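Local coordinates for 3'-5'-exonuclease (Saccharomyces cerevisiae, PDB 3E2V), which cuts double-stranded DNA endonucleolytically and degrades it from the 3' to the 5' end, probably as a magnesium-dependent hydrolase of the TatD family, at residues T312-E324 / Q364-L377. Numbering follows the deposited sequence. Where two conformers were deposited one is given.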
loop_
_atom_site.group_PDB
_atom_site.type_symbol
_atom_site.label_atom_id
_atom_site.label_comp_id
_atom_site.label_asym_id
_atom_site.label_seq_id
_atom_site.Cartn_x
_atom_site.Cartn_y
_atom_site.Cartn_z
ATOM N N THR A 312 -16.446 5.651 -16.855
ATOM C CA THR A 312 -15.639 6.579 -17.633
ATOM C C THR A 312 -14.161 6.174 -17.736
ATOM O O THR A 312 -13.332 6.949 -18.248
ATOM C CB THR A 312 -15.715 7.986 -17.026
ATOM O OG1 THR A 312 -15.391 7.928 -15.625
ATOM C CG2 THR A 312 -17.126 8.572 -17.196
ATOM N N HIS A 313 -13.821 4.987 -17.230
ATOM C CA HIS A 313 -12.448 4.456 -17.310
ATOM C C HIS A 313 -12.311 3.448 -18.445
ATOM O O HIS A 313 -13.267 2.714 -18.744
ATOM C CB HIS A 313 -12.063 3.777 -15.984
ATOM C CG HIS A 313 -12.001 4.715 -14.818
ATOM N ND1 HIS A 313 -12.002 4.278 -13.508
ATOM C CD2 HIS A 313 -11.930 6.069 -14.765
ATOM C CE1 HIS A 313 -11.924 5.322 -12.700
ATOM N NE2 HIS A 313 -11.893 6.422 -13.436
ATOM N N ALA A 314 -11.120 3.366 -19.039
ATOM C CA ALA A 314 -10.887 2.414 -20.137
ATOM C C ALA A 314 -11.067 0.962 -19.688
ATOM O O ALA A 314 -11.365 0.081 -20.496
ATOM C CB ALA A 314 -9.529 2.607 -20.728
ATOM N N SER A 315 -10.908 0.721 -18.388
ATOM C CA SER A 315 -11.089 -0.585 -17.794
ATOM C C SER A 315 -12.538 -1.098 -17.838
ATOM O O SER A 315 -12.762 -2.317 -17.823
ATOM C CB SER A 315 -10.641 -0.499 -16.334
ATOM O OG SER A 315 -11.275 0.602 -15.707
ATOM N N PHE A 316 -13.515 -0.188 -17.834
ATOM C CA PHE A 316 -14.899 -0.609 -17.645
ATOM C C PHE A 316 -15.377 -1.569 -18.713
ATOM O O PHE A 316 -16.165 -2.465 -18.416
ATOM C CB PHE A 316 -15.893 0.557 -17.551
ATOM C CG PHE A 316 -17.236 0.124 -17.042
ATOM C CD1 PHE A 316 -17.456 -0.029 -15.675
ATOM C CD2 PHE A 316 -18.279 -0.168 -17.919
ATOM C CE1 PHE A 316 -18.694 -0.468 -15.188
ATOM C CE2 PHE A 316 -19.502 -0.613 -17.436
ATOM C CZ PHE A 316 -19.713 -0.748 -16.069
ATOM N N GLN A 317 -14.899 -1.396 -19.939
ATOM C CA GLN A 317 -15.361 -2.257 -21.025
ATOM C C GLN A 317 -15.254 -3.754 -20.713
ATOM O O GLN A 317 -16.083 -4.549 -21.156
ATOM C CB GLN A 317 -14.645 -1.911 -22.321
ATOM C CG GLN A 317 -13.159 -2.137 -22.296
ATOM C CD GLN A 317 -12.511 -1.576 -23.522
ATOM O OE1 GLN A 317 -12.711 -2.089 -24.628
ATOM N NE2 GLN A 317 -11.736 -0.505 -23.350
ATOM N N TYR A 318 -14.244 -4.127 -19.930
ATOM C CA TYR A 318 -14.055 -5.524 -19.547
ATOM C C TYR A 318 -15.057 -5.981 -18.490
ATOM O O TYR A 318 -15.497 -7.135 -18.502
ATOM C CB TYR A 318 -12.610 -5.744 -19.126
ATOM C CG TYR A 318 -11.664 -5.287 -20.201
ATOM C CD1 TYR A 318 -11.662 -5.916 -21.450
ATOM C CD2 TYR A 318 -10.810 -4.210 -20.005
ATOM C CE1 TYR A 318 -10.811 -5.505 -22.463
ATOM C CE2 TYR A 318 -9.953 -3.783 -21.019
ATOM C CZ TYR A 318 -9.953 -4.446 -22.245
ATOM O OH TYR A 318 -9.107 -4.034 -23.253
ATOM N N LEU A 319 -15.450 -5.085 -17.591
ATOM C CA LEU A 319 -16.534 -5.400 -16.660
ATOM C C LEU A 319 -17.881 -5.476 -17.374
ATOM O O LEU A 319 -18.718 -6.310 -17.020
ATOM C CB LEU A 319 -16.610 -4.391 -15.518
ATOM C CG LEU A 319 -15.367 -4.207 -14.649
ATOM C CD1 LEU A 319 -15.739 -3.293 -13.502
ATOM C CD2 LEU A 319 -14.792 -5.536 -14.144
ATOM N N ALA A 320 -18.101 -4.590 -18.345
ATOM C CA ALA A 320 -19.305 -4.659 -19.175
ATOM C C ALA A 320 -19.398 -6.025 -19.868
ATOM O O ALA A 320 -20.454 -6.670 -19.829
ATOM C CB ALA A 320 -19.328 -3.514 -20.186
ATOM N N LYS A 321 -18.289 -6.467 -20.466
ATOM C CA LYS A 321 -18.211 -7.778 -21.122
ATOM C C LYS A 321 -18.589 -8.896 -20.158
ATOM O O LYS A 321 -19.403 -9.762 -20.488
ATOM C CB LYS A 321 -16.810 -8.018 -21.714
ATOM C CG LYS A 321 -16.577 -9.432 -22.244
ATOM C CD LYS A 321 -15.137 -9.643 -22.681
ATOM C CE LYS A 321 -14.940 -11.065 -23.194
ATOM N NZ LYS A 321 -13.546 -11.300 -23.656
ATOM N N TYR A 322 -18.005 -8.876 -18.961
ATOM C CA TYR A 322 -18.302 -9.890 -17.958
ATOM C C TYR A 322 -19.757 -9.877 -17.484
ATOM O O TYR A 322 -20.350 -10.939 -17.257
ATOM C CB TYR A 322 -17.307 -9.809 -16.784
ATOM C CG TYR A 322 -16.148 -10.770 -16.960
ATOM C CD1 TYR A 322 -15.205 -10.580 -17.975
ATOM C CD2 TYR A 322 -16.014 -11.886 -16.134
ATOM C CE1 TYR A 322 -14.154 -11.471 -18.148
ATOM C CE2 TYR A 322 -14.976 -12.778 -16.308
ATOM C CZ TYR A 322 -14.052 -12.569 -17.311
ATOM O OH TYR A 322 -13.002 -13.456 -17.472
ATOM N N GLN A 323 -20.331 -8.677 -17.365
ATOM C CA GLN A 323 -21.743 -8.522 -17.010
ATOM C C GLN A 323 -22.617 -9.210 -18.048
ATOM O O GLN A 323 -23.581 -9.909 -17.704
ATOM C CB GLN A 323 -22.126 -7.044 -16.956
ATOM C CG GLN A 323 -21.635 -6.311 -15.733
ATOM C CD GLN A 323 -22.122 -4.879 -15.681
ATOM O OE1 GLN A 323 -23.220 -4.595 -15.200
ATOM N NE2 GLN A 323 -21.296 -3.962 -16.171
ATOM N N GLU A 324 -22.248 -9.014 -19.315
ATOM C CA GLU A 324 -23.043 -9.474 -20.450
ATOM C C GLU A 324 -22.921 -10.974 -20.682
ATOM O O GLU A 324 -23.928 -11.669 -20.839
ATOM C CB GLU A 324 -22.641 -8.715 -21.721
ATOM N N GLN A 364 -12.873 -7.361 -9.689
ATOM C CA GLN A 364 -12.957 -6.459 -10.838
ATOM C C GLN A 364 -11.572 -6.143 -11.375
ATOM O O GLN A 364 -11.364 -6.080 -12.569
ATOM C CB GLN A 364 -13.676 -5.157 -10.460
ATOM C CG GLN A 364 -15.111 -5.328 -10.016
ATOM C CD GLN A 364 -15.737 -4.021 -9.580
ATOM O OE1 GLN A 364 -15.165 -2.964 -9.746
ATOM N NE2 GLN A 364 -16.929 -4.104 -9.005
ATOM N N VAL A 365 -10.617 -5.919 -10.476
ATOM C CA VAL A 365 -9.251 -5.630 -10.927
ATOM C C VAL A 365 -8.704 -6.852 -11.677
ATOM O O VAL A 365 -8.104 -6.705 -12.747
ATOM C CB VAL A 365 -8.340 -5.241 -9.744
ATOM C CG1 VAL A 365 -6.958 -4.774 -10.234
ATOM C CG2 VAL A 365 -9.010 -4.148 -8.911
ATOM N N ALA A 366 -8.961 -8.051 -11.140
ATOM C CA ALA A 366 -8.456 -9.283 -11.753
ATOM C C ALA A 366 -9.058 -9.481 -13.159
ATOM O O ALA A 366 -8.349 -9.829 -14.103
ATOM C CB ALA A 366 -8.764 -10.479 -10.865
ATOM N N ILE A 367 -10.354 -9.209 -13.297
ATOM C CA ILE A 367 -11.018 -9.351 -14.608
ATOM C C ILE A 367 -10.357 -8.425 -15.613
ATOM O O ILE A 367 -10.000 -8.828 -16.724
ATOM C CB ILE A 367 -12.512 -8.994 -14.513
ATOM C CG1 ILE A 367 -13.264 -10.159 -13.884
ATOM C CG2 ILE A 367 -13.097 -8.656 -15.905
ATOM C CD1 ILE A 367 -14.665 -9.748 -13.374
ATOM N N VAL A 368 -10.172 -7.169 -15.226
ATOM C CA VAL A 368 -9.580 -6.207 -16.153
ATOM C C VAL A 368 -8.153 -6.620 -16.552
ATOM O O VAL A 368 -7.805 -6.611 -17.737
ATOM C CB VAL A 368 -9.590 -4.786 -15.554
ATOM C CG1 VAL A 368 -8.812 -3.809 -16.442
ATOM C CG2 VAL A 368 -11.033 -4.314 -15.330
ATOM N N VAL A 369 -7.333 -6.979 -15.571
ATOM C CA VAL A 369 -5.943 -7.323 -15.859
ATOM C C VAL A 369 -5.878 -8.563 -16.759
ATOM O O VAL A 369 -5.074 -8.603 -17.689
ATOM C CB VAL A 369 -5.140 -7.492 -14.541
ATOM C CG1 VAL A 369 -3.746 -8.064 -14.821
ATOM C CG2 VAL A 369 -5.020 -6.145 -13.819
ATOM N N SER A 370 -6.753 -9.534 -16.502
ATOM C CA SER A 370 -6.756 -10.758 -17.295
ATOM C C SER A 370 -7.118 -10.466 -18.756
ATOM O O SER A 370 -6.483 -11.003 -19.674
ATOM C CB SER A 370 -7.707 -11.784 -16.677
ATOM O OG SER A 370 -9.056 -11.441 -16.924
ATOM N N GLU A 371 -8.099 -9.594 -18.976
ATOM C CA GLU A 371 -8.503 -9.240 -20.340
ATOM C C GLU A 371 -7.429 -8.425 -21.051
ATOM O O GLU A 371 -7.119 -8.669 -22.224
ATOM C CB GLU A 371 -9.846 -8.495 -20.328
ATOM C CG GLU A 371 -11.024 -9.387 -19.948
ATOM C CD GLU A 371 -11.394 -10.363 -21.057
ATOM O OE1 GLU A 371 -11.490 -9.920 -22.220
ATOM O OE2 GLU A 371 -11.578 -11.554 -20.758
ATOM N N VAL A 372 -6.841 -7.467 -20.344
ATOM C CA VAL A 372 -5.787 -6.640 -20.914
ATOM C C VAL A 372 -4.580 -7.480 -21.344
ATOM O O VAL A 372 -4.018 -7.266 -22.420
ATOM C CB VAL A 372 -5.355 -5.535 -19.921
ATOM C CG1 VAL A 372 -4.062 -4.876 -20.357
ATOM C CG2 VAL A 372 -6.457 -4.495 -19.780
ATOM N N LYS A 373 -4.199 -8.439 -20.510
ATOM C CA LYS A 373 -3.012 -9.260 -20.775
ATOM C C LYS A 373 -3.290 -10.492 -21.618
ATOM O O LYS A 373 -2.345 -11.201 -22.003
ATOM C CB LYS A 373 -2.407 -9.718 -19.456
ATOM C CG LYS A 373 -1.667 -8.660 -18.713
ATOM C CD LYS A 373 -1.092 -9.280 -17.451
ATOM C CE LYS A 373 0.228 -8.663 -17.087
ATOM N NZ LYS A 373 1.286 -8.915 -18.098
ATOM N N ASP A 374 -4.560 -10.776 -21.879
ATOM C CA ASP A 374 -4.946 -12.002 -22.584
ATOM C C ASP A 374 -4.359 -13.230 -21.861
ATOM O O ASP A 374 -3.735 -14.115 -22.464
ATOM C CB ASP A 374 -4.509 -11.943 -24.058
ATOM C CG ASP A 374 -5.114 -13.058 -24.890
ATOM O OD1 ASP A 374 -6.187 -13.595 -24.516
ATOM O OD2 ASP A 374 -4.502 -13.400 -25.925
ATOM N N VAL A 375 -4.538 -13.240 -20.545
ATOM C CA VAL A 375 -4.163 -14.345 -19.678
ATOM C C VAL A 375 -5.477 -14.810 -19.108
ATOM O O VAL A 375 -6.261 -13.988 -18.622
ATOM C CB VAL A 375 -3.222 -13.878 -18.532
ATOM C CG1 VAL A 375 -2.949 -15.007 -17.534
ATOM C CG2 VAL A 375 -1.913 -13.347 -19.101
ATOM N N ASP A 376 -5.754 -16.102 -19.216
ATOM C CA ASP A 376 -6.908 -16.725 -18.584
ATOM C C ASP A 376 -7.125 -16.227 -17.141
ATOM O O ASP A 376 -6.182 -16.170 -16.345
ATOM C CB ASP A 376 -6.701 -18.242 -18.590
ATOM C CG ASP A 376 -7.752 -18.976 -17.815
ATOM O OD1 ASP A 376 -8.903 -19.049 -18.292
ATOM O OD2 ASP A 376 -7.438 -19.476 -16.720
ATOM N N LEU A 377 -8.362 -15.879 -16.804
ATOM C CA LEU A 377 -8.670 -15.296 -15.484
ATOM C C LEU A 377 -8.196 -16.160 -14.300
ATOM O O LEU A 377 -7.518 -15.671 -13.393
ATOM C CB LEU A 377 -10.169 -14.981 -15.363
ATOM C CG LEU A 377 -10.648 -14.330 -14.071
ATOM C CD1 LEU A 377 -9.965 -12.970 -13.856
ATOM C CD2 LEU A 377 -12.159 -14.144 -14.106
HETATM O O HOH W 1 -10.832 -12.822 -18.788
#
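Gln-364 meets Leu-319 near the start of a helix-helix crossing in which helices 316-324 and 364-373 pass almost perpendicularly (102°), their axes 8.7 Å apart. Its extended chain runs across the leucine tip, Leu-319 CD1 lying 3.8 Å from Gln-364 OE1. One turn on, Ile-367 supplies a CH-pi contact: CG2, anti to its own backbone N (the CG1 branch sits at chi1 -78°), lies over one face of the Tyr-322 ring, 3.8 Å from the centroid, and also touches Leu-319 CD2. Val-368 packs with CG1 against Ser-315 CB and Tyr-318 CD2 and with CG2 against Ser-315 O. Ser-370 OG donates to Ile-367 O and receives a hydrogen bond from a water, which also donates to Glu-371 OE2 and bonds Tyr-322 OH at 2.6 Å. Glu-371 does double duty. Its CB lies 3.3 Å from Tyr-318 CD1, while the bend at chi2 (-73°) turns the carboxylate toward the extended Lys-321, whose NZ forms a salt bridge with OE1 (2.9 Å) on the syn side but well out of the carboxylate plane. Val-372 CG2 touches Tyr-318 CE2, and the Val-372 side chain also packs on Leu-287 of helix 284-291. Beyond the Schellman motif at Asp-374, Leu-377 CD2 approaches Tyr-322 OH to 3.5 Å. Helix 364-373 also rests on barrel strand 298-300, so the crossing joins an outlying helix to the TIM-barrel wall. Its chemistry is graded: buried Leu-319, Ile-367 and Val-368 form a largely apolar part, whereas the salt bridge and the water engage both Glu-371 oxygens and probably stabilise its carboxylate form.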